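Local atomic coordinates of tRNA uridine(34) acetyltransferase (Methanocaldococcus infernus, PDB entry 6IA8), a protein that catalyses formation of 5-carboxymethyluridine at wobble position 34 of tRNAs, using acetyl-CoA, S-adenosylmethionine and a [4Fe-4S] cluster. Residues A[190-195]-A[213-218]; A[250-255]-A[282-287]; A[290-295]-A[305-310]. All coordinates share one frame; numbering follows the deposited sequence. Where two conformers were deposited one is given.

Contact 1: residues A[190-195]-A[213-218]; sequences IETRPD and VELGVQ
Two negatively charged carboxylates run side by side here: Glu191 OE2 comes to 3.6 Å from Glu214 OE2, the two groups turned 42° against each other. Glu191 has CG anti to its carbonyl carbon (chi1 -53°) and Glu214 has CG anti to its backbone N (chi1 -174°); from these different starts both extended chains point the same way off one face of the sheet. Glu214 OE2 also makes a salt bridge to Lys286, which would be expected to ease the repulsion.

The backbones beneath are neighbouring parallel strands. Ile190 O accepts from Glu214 N, Thr192 N donates to Glu214 O at 2.8 Å, and Thr192 O takes Gly216 N at 2.9 Å. On the other face, that of Ile190, Val213 and Leu215, the methyl of Thr192 does the work: CG2 sits 3.7 Å from Val213 CG1 and 3.8 Å from Leu215 CD2. Past the end of strand 184-192 the ring of Pro194 continues the contact, its CD 3.4 Å from Gly216 O, where the second strand makes an inverse gamma turn centred on that glycine.

The pair belongs to the beta-alpha-beta unit in which helix 199-208 links strands 184-192 and 212-218, part of the radical SAM barrel. That helix covers Ile190 and Val213 through Met205, helix 234-245 lies against Pro194 and Leu215, and strand 250-255 continues the sheet beyond 212-218.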
loop_
_atom_site.group_PDB
_atom_site.type_symbol
_atom_site.label_atom_id
_atom_site.label_comp_id
_atom_site.label_asym_id
_atom_site.label_seq_id
_atom_site.Cartn_x
_atom_site.Cartn_y
_atom_site.Cartn_z
ATOM N N ILE A 190 -5.055 -5.427 3.984
ATOM C CA ILE A 190 -6.151 -6.332 3.652
ATOM C C ILE A 190 -6.555 -6.068 2.209
ATOM O O ILE A 190 -6.786 -4.919 1.824
ATOM C CB ILE A 190 -7.340 -6.148 4.609
ATOM C CG1 ILE A 190 -6.897 -6.486 6.032
ATOM C CG2 ILE A 190 -8.511 -7.095 4.220
ATOM C CD1 ILE A 190 -7.969 -6.317 7.034
ATOM N N GLU A 191 -6.596 -7.113 1.402
ATOM C CA GLU A 191 -7.057 -6.990 0.029
ATOM C C GLU A 191 -8.549 -7.262 0.001
ATOM O O GLU A 191 -9.032 -8.182 0.676
ATOM C CB GLU A 191 -6.319 -7.974 -0.880
ATOM C CG GLU A 191 -4.804 -7.884 -0.788
ATOM C CD GLU A 191 -4.101 -8.789 -1.781
ATOM O OE1 GLU A 191 -4.743 -9.718 -2.314
ATOM O OE2 GLU A 191 -2.905 -8.567 -2.041
ATOM N N THR A 192 -9.284 -6.471 -0.780
ATOM C CA THR A 192 -10.726 -6.682 -0.823
ATOM C C THR A 192 -11.324 -6.205 -2.133
ATOM O O THR A 192 -10.755 -5.356 -2.816
ATOM C CB THR A 192 -11.437 -5.961 0.332
ATOM O OG1 THR A 192 -12.816 -6.383 0.434
ATOM C CG2 THR A 192 -11.373 -4.441 0.120
ATOM N N ARG A 193 -12.476 -6.778 -2.483
ATOM C CA ARG A 193 -13.232 -6.293 -3.626
ATOM C C ARG A 193 -13.885 -4.967 -3.255
ATOM O O ARG A 193 -14.286 -4.782 -2.103
ATOM C CB ARG A 193 -14.304 -7.298 -4.053
ATOM C CG ARG A 193 -13.773 -8.691 -4.346
ATOM C CD ARG A 193 -14.889 -9.592 -4.892
ATOM N NE ARG A 193 -14.472 -10.986 -4.989
ATOM C CZ ARG A 193 -15.118 -11.908 -5.692
ATOM N NH1 ARG A 193 -14.662 -13.155 -5.723
ATOM N NH2 ARG A 193 -16.209 -11.580 -6.374
ATOM N N PRO A 194 -13.987 -4.025 -4.195
ATOM C CA PRO A 194 -14.538 -2.708 -3.842
ATOM C C PRO A 194 -15.920 -2.765 -3.224
ATOM O O PRO A 194 -16.249 -1.889 -2.422
ATOM C CB PRO A 194 -14.565 -1.969 -5.182
ATOM C CG PRO A 194 -13.449 -2.615 -5.991
ATOM C CD PRO A 194 -13.518 -4.080 -5.595
ATOM N N ASP A 195 -16.749 -3.749 -3.569
ATOM C CA ASP A 195 -18.095 -3.837 -3.009
ATOM C C ASP A 195 -18.141 -4.542 -1.658
ATOM O O ASP A 195 -19.220 -4.638 -1.070
ATOM C CB ASP A 195 -19.044 -4.538 -3.992
ATOM C CG ASP A 195 -18.538 -5.902 -4.432
ATOM O OD1 ASP A 195 -17.305 -6.078 -4.566
ATOM O OD2 ASP A 195 -19.379 -6.796 -4.658
ATOM N N VAL A 213 -5.682 -0.749 2.874
ATOM C CA VAL A 213 -6.672 -1.558 2.175
ATOM C C VAL A 213 -6.399 -1.479 0.677
ATOM O O VAL A 213 -6.270 -0.388 0.112
ATOM C CB VAL A 213 -8.108 -1.105 2.493
ATOM C CG1 VAL A 213 -9.128 -1.936 1.647
ATOM C CG2 VAL A 213 -8.419 -1.241 3.943
ATOM N N GLU A 214 -6.276 -2.633 0.043
ATOM C CA GLU A 214 -6.036 -2.725 -1.388
ATOM C C GLU A 214 -7.344 -3.123 -2.053
ATOM O O GLU A 214 -7.896 -4.185 -1.740
ATOM C CB GLU A 214 -4.956 -3.753 -1.723
ATOM C CG GLU A 214 -4.598 -3.763 -3.214
ATOM C CD GLU A 214 -3.759 -4.973 -3.626
ATOM O OE1 GLU A 214 -4.214 -5.736 -4.508
ATOM O OE2 GLU A 214 -2.661 -5.154 -3.063
ATOM N N LEU A 215 -7.842 -2.273 -2.945
ATOM C CA LEU A 215 -9.109 -2.491 -3.632
ATOM C C LEU A 215 -8.828 -3.183 -4.957
ATOM O O LEU A 215 -7.949 -2.749 -5.704
ATOM C CB LEU A 215 -9.827 -1.158 -3.871
ATOM C CG LEU A 215 -10.280 -0.416 -2.604
ATOM C CD1 LEU A 215 -10.856 0.981 -3.015
ATOM C CD2 LEU A 215 -11.309 -1.216 -1.826
ATOM N N GLY A 216 -9.555 -4.264 -5.235
ATOM C CA GLY A 216 -9.487 -4.908 -6.534
ATOM C C GLY A 216 -10.221 -4.113 -7.603
ATOM O O GLY A 216 -11.284 -4.537 -8.077
ATOM N N VAL A 217 -9.684 -2.943 -7.969
ATOM C CA VAL A 217 -10.376 -2.048 -8.896
ATOM C C VAL A 217 -10.394 -2.630 -10.310
ATOM O O VAL A 217 -11.448 -2.667 -10.962
ATOM C CB VAL A 217 -9.717 -0.658 -8.874
ATOM C CG1 VAL A 217 -10.382 0.255 -9.876
ATOM C CG2 VAL A 217 -9.775 -0.064 -7.460
ATOM N N GLN A 218 -9.218 -3.056 -10.805
ATOM C CA GLN A 218 -9.006 -3.624 -12.132
ATOM C C GLN A 218 -9.174 -2.564 -13.204
ATOM O O GLN A 218 -8.207 -2.278 -13.912
ATOM C CB GLN A 218 -9.944 -4.791 -12.388
ATOM C CG GLN A 218 -10.086 -5.782 -11.239
ATOM C CD GLN A 218 -8.781 -6.199 -10.613
ATOM O OE1 GLN A 218 -7.698 -5.930 -11.127
ATOM N NE2 GLN A 218 -8.883 -6.851 -9.470
#

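Contact 2: residues A[250-255]-A[282-287]; sequences KVSYHL and PDMVKI
Pro282 sets its CB over the middle of the Tyr253 ring, 3.8 Å from the centroid and 8° off the normal, in a CH-pi contact; the two side chains cross at about a right angle. This is the apolar centre of a parallel strand pair in the radical SAM barrel, strands 250-255 and 284-287 of a beta-alpha-beta unit connected through helix 264-276. On this face, with CG anti to the carbonyl carbon (chi1 -73°), the Tyr253 ring lies against Pro282. Further along that face Leu255 CD1 meets Val285 CG1 at 4.0 Å, and helix 264-276 packs on Leu255 and Ile287 through Phe271.

Between the faces runs the backbone pairing. Tyr253 N donates to Met284 O, Tyr253 O accepts from Lys286 N at 2.8 Å, and Leu255 N donates to Lys286 O with the same separation. On the opposite face Met284 CG packs beside Ser252 OG, while Lys286 CD approaches the edge of the His254 ring in its plane, 3.3 Å from CD2. The lysine chain then bends away, at chi3 and chi4, and its NZ forms a salt bridge with Glu214; His254 ND1 is hydrogen-bonded to Gln218.

At the start of the strands the contact turns polar. Val251 O is gripped by Asp283 N at 2.9 Å and, weakly, by Met284 N. Asp283 OD2 also forms a salt bridge with Arg444, next to Gln445 of the probable acetyl-CoA site, and receives Val251 N at 2.9 Å on its anti side, 19° out of the carboxylate plane.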
loop_
_atom_site.group_PDB
_atom_site.type_symbol
_atom_site.label_atom_id
_atom_site.label_comp_id
_atom_site.label_asym_id
_atom_site.label_seq_id
_atom_site.Cartn_x
_atom_site.Cartn_y
_atom_site.Cartn_z
ATOM N N LYS A 250 -4.795 3.897 4.470
ATOM C CA LYS A 250 -4.124 3.950 3.180
ATOM C C LYS A 250 -4.898 3.146 2.156
ATOM O O LYS A 250 -5.423 2.059 2.452
ATOM C CB LYS A 250 -2.706 3.402 3.293
ATOM C CG LYS A 250 -1.829 4.319 4.254
ATOM C CD LYS A 250 -0.505 3.633 4.673
ATOM C CE LYS A 250 -0.677 2.878 5.988
ATOM N NZ LYS A 250 -1.349 3.658 7.065
ATOM N N VAL A 251 -4.894 3.647 0.928
ATOM C CA VAL A 251 -5.702 3.093 -0.138
ATOM C C VAL A 251 -4.792 2.732 -1.294
ATOM O O VAL A 251 -4.106 3.593 -1.848
ATOM C CB VAL A 251 -6.784 4.074 -0.598
ATOM C CG1 VAL A 251 -7.572 3.499 -1.768
ATOM C CG2 VAL A 251 -7.703 4.449 0.562
ATOM N N SER A 252 -4.827 1.479 -1.683
ATOM C CA SER A 252 -4.127 0.967 -2.849
ATOM C C SER A 252 -5.123 0.426 -3.866
ATOM O O SER A 252 -6.136 -0.175 -3.493
ATOM C CB SER A 252 -3.153 -0.165 -2.426
ATOM O OG SER A 252 -2.600 -0.785 -3.561
ATOM N N TYR A 253 -4.818 0.621 -5.146
ATOM C CA TYR A 253 -5.639 0.118 -6.239
ATOM C C TYR A 253 -4.856 -0.946 -6.999
ATOM O O TYR A 253 -3.738 -0.681 -7.467
ATOM C CB TYR A 253 -6.015 1.202 -7.249
ATOM C CG TYR A 253 -7.033 2.233 -6.875
ATOM C CD1 TYR A 253 -7.643 2.246 -5.624
ATOM C CD2 TYR A 253 -7.415 3.195 -7.815
ATOM C CE1 TYR A 253 -8.620 3.195 -5.321
ATOM C CE2 TYR A 253 -8.361 4.138 -7.530
ATOM C CZ TYR A 253 -8.972 4.151 -6.292
ATOM O OH TYR A 253 -9.920 5.155 -6.092
ATOM N N HIS A 254 -5.440 -2.139 -7.141
ATOM C CA HIS A 254 -4.940 -3.106 -8.110
ATOM C C HIS A 254 -5.569 -2.783 -9.461
ATOM O O HIS A 254 -6.791 -2.738 -9.578
ATOM C CB HIS A 254 -5.249 -4.537 -7.680
ATOM C CG HIS A 254 -4.629 -5.561 -8.567
ATOM N ND1 HIS A 254 -5.238 -6.018 -9.719
ATOM C CD2 HIS A 254 -3.447 -6.211 -8.479
ATOM C CE1 HIS A 254 -4.462 -6.921 -10.289
ATOM N NE2 HIS A 254 -3.366 -7.051 -9.561
ATOM N N LEU A 255 -4.735 -2.539 -10.469
ATOM C CA LEU A 255 -5.190 -2.115 -11.790
ATOM C C LEU A 255 -4.628 -3.039 -12.864
ATOM O O LEU A 255 -3.474 -3.470 -12.781
ATOM C CB LEU A 255 -4.777 -0.667 -12.096
ATOM C CG LEU A 255 -5.285 0.388 -11.123
ATOM C CD1 LEU A 255 -4.539 1.705 -11.287
ATOM C CD2 LEU A 255 -6.806 0.585 -11.331
ATOM N N PRO A 282 -5.551 7.400 -5.418
ATOM C CA PRO A 282 -5.048 6.397 -4.472
ATOM C C PRO A 282 -3.655 6.751 -3.993
ATOM O O PRO A 282 -2.908 7.449 -4.682
ATOM C CB PRO A 282 -5.006 5.109 -5.298
ATOM C CG PRO A 282 -4.738 5.590 -6.718
ATOM C CD PRO A 282 -5.550 6.911 -6.813
ATOM N N ASP A 283 -3.298 6.201 -2.821
ATOM C CA ASP A 283 -1.943 6.340 -2.297
ATOM C C ASP A 283 -0.959 5.439 -3.029
ATOM O O ASP A 283 0.241 5.734 -3.069
ATOM C CB ASP A 283 -1.888 5.992 -0.811
ATOM C CG ASP A 283 -2.802 6.850 0.041
ATOM O OD1 ASP A 283 -2.713 8.058 -0.119
ATOM O OD2 ASP A 283 -3.591 6.275 0.849
ATOM N N MET A 284 -1.433 4.309 -3.541
ATOM C CA MET A 284 -0.562 3.266 -4.054
ATOM C C MET A 284 -1.318 2.588 -5.176
ATOM O O MET A 284 -2.553 2.537 -5.153
ATOM C CB MET A 284 -0.180 2.281 -2.926
ATOM C CG MET A 284 0.587 1.085 -3.345
ATOM S SD MET A 284 0.905 0.011 -1.926
ATOM C CE MET A 284 0.958 1.163 -0.544
ATOM N N VAL A 285 -0.578 2.070 -6.159
ATOM C CA VAL A 285 -1.192 1.280 -7.218
ATOM C C VAL A 285 -0.332 0.058 -7.471
ATOM O O VAL A 285 0.893 0.126 -7.365
ATOM C CB VAL A 285 -1.372 2.083 -8.522
ATOM C CG1 VAL A 285 -2.385 3.239 -8.329
ATOM C CG2 VAL A 285 -0.024 2.590 -9.019
ATOM N N LYS A 286 -0.982 -1.057 -7.807
ATOM C CA LYS A 286 -0.340 -2.315 -8.181
ATOM C C LYS A 286 -0.810 -2.622 -9.595
ATOM O O LYS A 286 -2.021 -2.740 -9.827
ATOM C CB LYS A 286 -0.735 -3.420 -7.205
ATOM C CG LYS A 286 -0.075 -4.781 -7.489
ATOM C CD LYS A 286 -0.683 -5.892 -6.619
ATOM C CE LYS A 286 0.180 -6.248 -5.421
ATOM N NZ LYS A 286 0.013 -5.317 -4.275
ATOM N N ILE A 287 0.121 -2.616 -10.554
ATOM C CA ILE A 287 -0.217 -2.655 -11.973
ATOM C C ILE A 287 0.344 -3.928 -12.586
ATOM O O ILE A 287 1.530 -4.229 -12.425
ATOM C CB ILE A 287 0.332 -1.434 -12.728
ATOM C CG1 ILE A 287 -0.197 -0.137 -12.122
ATOM C CG2 ILE A 287 -0.049 -1.515 -14.233
ATOM C CD1 ILE A 287 0.613 1.071 -12.574
#

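Contact 3: residues A[290-295]-A[305-310]; sequences CLVIEG and GEFKPY
Cys290 O is held by two waters, and both reach on to Tyr310. The first water donates to this oxygen at 2.8 Å and accepts from Tyr310 N at 2.7 Å; the second donates to Cys290 O and to Tyr310 O. No direct hydrogen bond joins the segments, so these water bridges carry the polar link between them. Pro309 CB rests 3.7 Å from the same carbonyl oxygen.

Beside the waters the contact is apolar and gathers at the Phe307 ring. With CG anti to the backbone N (chi1 175°), this side chain reaches across to the other segment, where Val292 comes to meet it from the opposite direction. Val292 CG2 lies 3.4 Å from Phe307 CE2 and 3.9 Å from Pro309 CG, settling between ring and proline. Cys290 SG stands obliquely to the ring, 3.7 Å from CZ, a sulfur-aromatic contact 57° off the ring normal. A leucine in place of Phe307 has no flat ring to span both residues, and would probably leave a gap beside Cys290 SG and the Val292 methyl.

The two segments enclose helix 297-303 in the sequence, and Gly305 ends that helix in a Schellman motif. Leu298 covers Cys290, and Tyr299 and Trp302 cover Val292. Strand 344-346 pairs antiparallel with the short strand 292-293, its Asp346 touching Val292 and Pro309, and helix 312-325 follows Tyr310.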
loop_
_atom_site.group_PDB
_atom_site.type_symbol
_atom_site.label_atom_id
_atom_site.label_comp_id
_atom_site.label_asym_id
_atom_site.label_seq_id
_atom_site.Cartn_x
_atom_site.Cartn_y
_atom_site.Cartn_z
ATOM N N CYS A 290 -3.448 -7.621 -17.929
ATOM C CA CYS A 290 -4.411 -8.708 -17.839
ATOM C C CYS A 290 -3.866 -9.926 -18.568
ATOM O O CYS A 290 -3.331 -9.809 -19.674
ATOM C CB CYS A 290 -5.734 -8.244 -18.451
ATOM S SG CYS A 290 -7.075 -9.390 -18.238
ATOM N N LEU A 291 -3.983 -11.088 -17.932
ATOM C CA LEU A 291 -3.455 -12.343 -18.449
ATOM C C LEU A 291 -4.595 -13.330 -18.658
ATOM O O LEU A 291 -5.676 -13.181 -18.082
ATOM C CB LEU A 291 -2.428 -12.971 -17.489
ATOM C CG LEU A 291 -1.225 -12.141 -17.064
ATOM C CD1 LEU A 291 -0.520 -12.780 -15.874
ATOM C CD2 LEU A 291 -0.263 -11.956 -18.227
ATOM N N VAL A 292 -4.327 -14.356 -19.466
ATOM C CA VAL A 292 -5.252 -15.457 -19.702
ATOM C C VAL A 292 -4.742 -16.662 -18.926
ATOM O O VAL A 292 -3.713 -17.252 -19.283
ATOM C CB VAL A 292 -5.376 -15.777 -21.198
ATOM C CG1 VAL A 292 -6.299 -16.969 -21.411
ATOM C CG2 VAL A 292 -5.895 -14.541 -21.961
ATOM N N ILE A 293 -5.471 -17.042 -17.880
ATOM C CA ILE A 293 -5.178 -18.237 -17.098
ATOM C C ILE A 293 -6.336 -19.216 -17.260
ATOM O O ILE A 293 -7.503 -18.828 -17.120
ATOM C CB ILE A 293 -4.949 -17.894 -15.614
ATOM C CG1 ILE A 293 -3.509 -17.426 -15.387
ATOM C CG2 ILE A 293 -5.259 -19.086 -14.735
ATOM C CD1 ILE A 293 -3.223 -16.038 -15.901
ATOM N N GLU A 294 -6.011 -20.486 -17.507
ATOM C CA GLU A 294 -7.046 -21.497 -17.691
ATOM C C GLU A 294 -7.974 -21.542 -16.485
ATOM O O GLU A 294 -7.552 -21.319 -15.350
ATOM C CB GLU A 294 -6.421 -22.867 -17.925
ATOM N N GLY A 295 -9.258 -21.798 -16.749
ATOM C CA GLY A 295 -10.250 -21.901 -15.701
ATOM C C GLY A 295 -10.878 -20.601 -15.250
ATOM O O GLY A 295 -11.645 -20.611 -14.278
ATOM N N GLY A 305 -12.518 -16.006 -28.882
ATOM C CA GLY A 305 -12.024 -14.982 -29.776
ATOM C C GLY A 305 -12.424 -13.578 -29.392
ATOM O O GLY A 305 -12.362 -12.673 -30.231
ATOM N N GLU A 306 -12.790 -13.357 -28.133
ATOM C CA GLU A 306 -13.222 -12.055 -27.648
ATOM C C GLU A 306 -12.098 -11.248 -27.011
ATOM O O GLU A 306 -12.291 -10.063 -26.722
ATOM C CB GLU A 306 -14.357 -12.242 -26.633
ATOM C CG GLU A 306 -14.898 -10.946 -26.045
ATOM C CD GLU A 306 -16.149 -11.152 -25.202
ATOM O OE1 GLU A 306 -16.718 -10.159 -24.732
ATOM O OE2 GLU A 306 -16.581 -12.302 -25.002
ATOM N N PHE A 307 -10.932 -11.847 -26.795
ATOM C CA PHE A 307 -9.908 -11.225 -25.960
ATOM C C PHE A 307 -8.541 -11.605 -26.505
ATOM O O PHE A 307 -8.207 -12.792 -26.570
ATOM C CB PHE A 307 -10.072 -11.674 -24.495
ATOM C CG PHE A 307 -8.993 -11.177 -23.566
ATOM C CD1 PHE A 307 -8.497 -9.901 -23.680
ATOM C CD2 PHE A 307 -8.501 -11.986 -22.568
ATOM C CE1 PHE A 307 -7.522 -9.442 -22.830
ATOM C CE2 PHE A 307 -7.519 -11.534 -21.707
ATOM C CZ PHE A 307 -7.035 -10.255 -21.838
ATOM N N LYS A 308 -7.774 -10.598 -26.920
ATOM C CA LYS A 308 -6.362 -10.758 -27.243
ATOM C C LYS A 308 -5.574 -9.958 -26.220
ATOM O O LYS A 308 -5.558 -8.720 -26.295
ATOM C CB LYS A 308 -6.062 -10.258 -28.657
ATOM N N PRO A 309 -4.908 -10.593 -25.253
ATOM C CA PRO A 309 -4.234 -9.816 -24.200
ATOM C C PRO A 309 -3.021 -9.101 -24.770
ATOM O O PRO A 309 -2.511 -9.439 -25.841
ATOM C CB PRO A 309 -3.819 -10.871 -23.163
ATOM C CG PRO A 309 -3.636 -12.131 -24.001
ATOM C CD PRO A 309 -4.705 -12.049 -25.085
ATOM N N TYR A 310 -2.555 -8.109 -24.023
ATOM C CA TYR A 310 -1.356 -7.382 -24.395
ATOM C C TYR A 310 -0.181 -8.341 -24.498
ATOM O O TYR A 310 -0.050 -9.275 -23.697
ATOM C CB TYR A 310 -1.033 -6.323 -23.336
ATOM C CG TYR A 310 -1.824 -5.027 -23.398
ATOM C CD1 TYR A 310 -1.702 -4.080 -22.395
ATOM C CD2 TYR A 310 -2.677 -4.752 -24.457
ATOM C CE1 TYR A 310 -2.414 -2.897 -22.438
ATOM C CE2 TYR A 310 -3.374 -3.569 -24.521
ATOM C CZ TYR A 310 -3.234 -2.639 -23.498
ATOM O OH TYR A 310 -3.925 -1.454 -23.546
HETATM O O HOH W 1 -3.620 -7.804 -21.569
HETATM O O HOH W 2 -0.642 -9.626 -20.911
#

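In the fold
The contacts come in the order 1, 2, 3 along the chain, without overlap, and all lie within the radical SAM core. Contacts 1 and 2 have centres 9 Å apart in a single parallel sheet: strands 212-218 and 250-255 are neighbours, so four consecutive strands, 184-192 to 284-287, are tied together. Gln218 N to His254 O, at 2.7 Å, is probably one of the hydrogen bonds joining them. Contact 3 stands apart, about 23 Å from contact 2 between centres, although its first segment follows strand 284-287 closely in sequence. There the chain leaves the barrel sheet for a small two-stranded one, away from the annotated sites, whereas contact 2 borders the probable acetyl-CoA site.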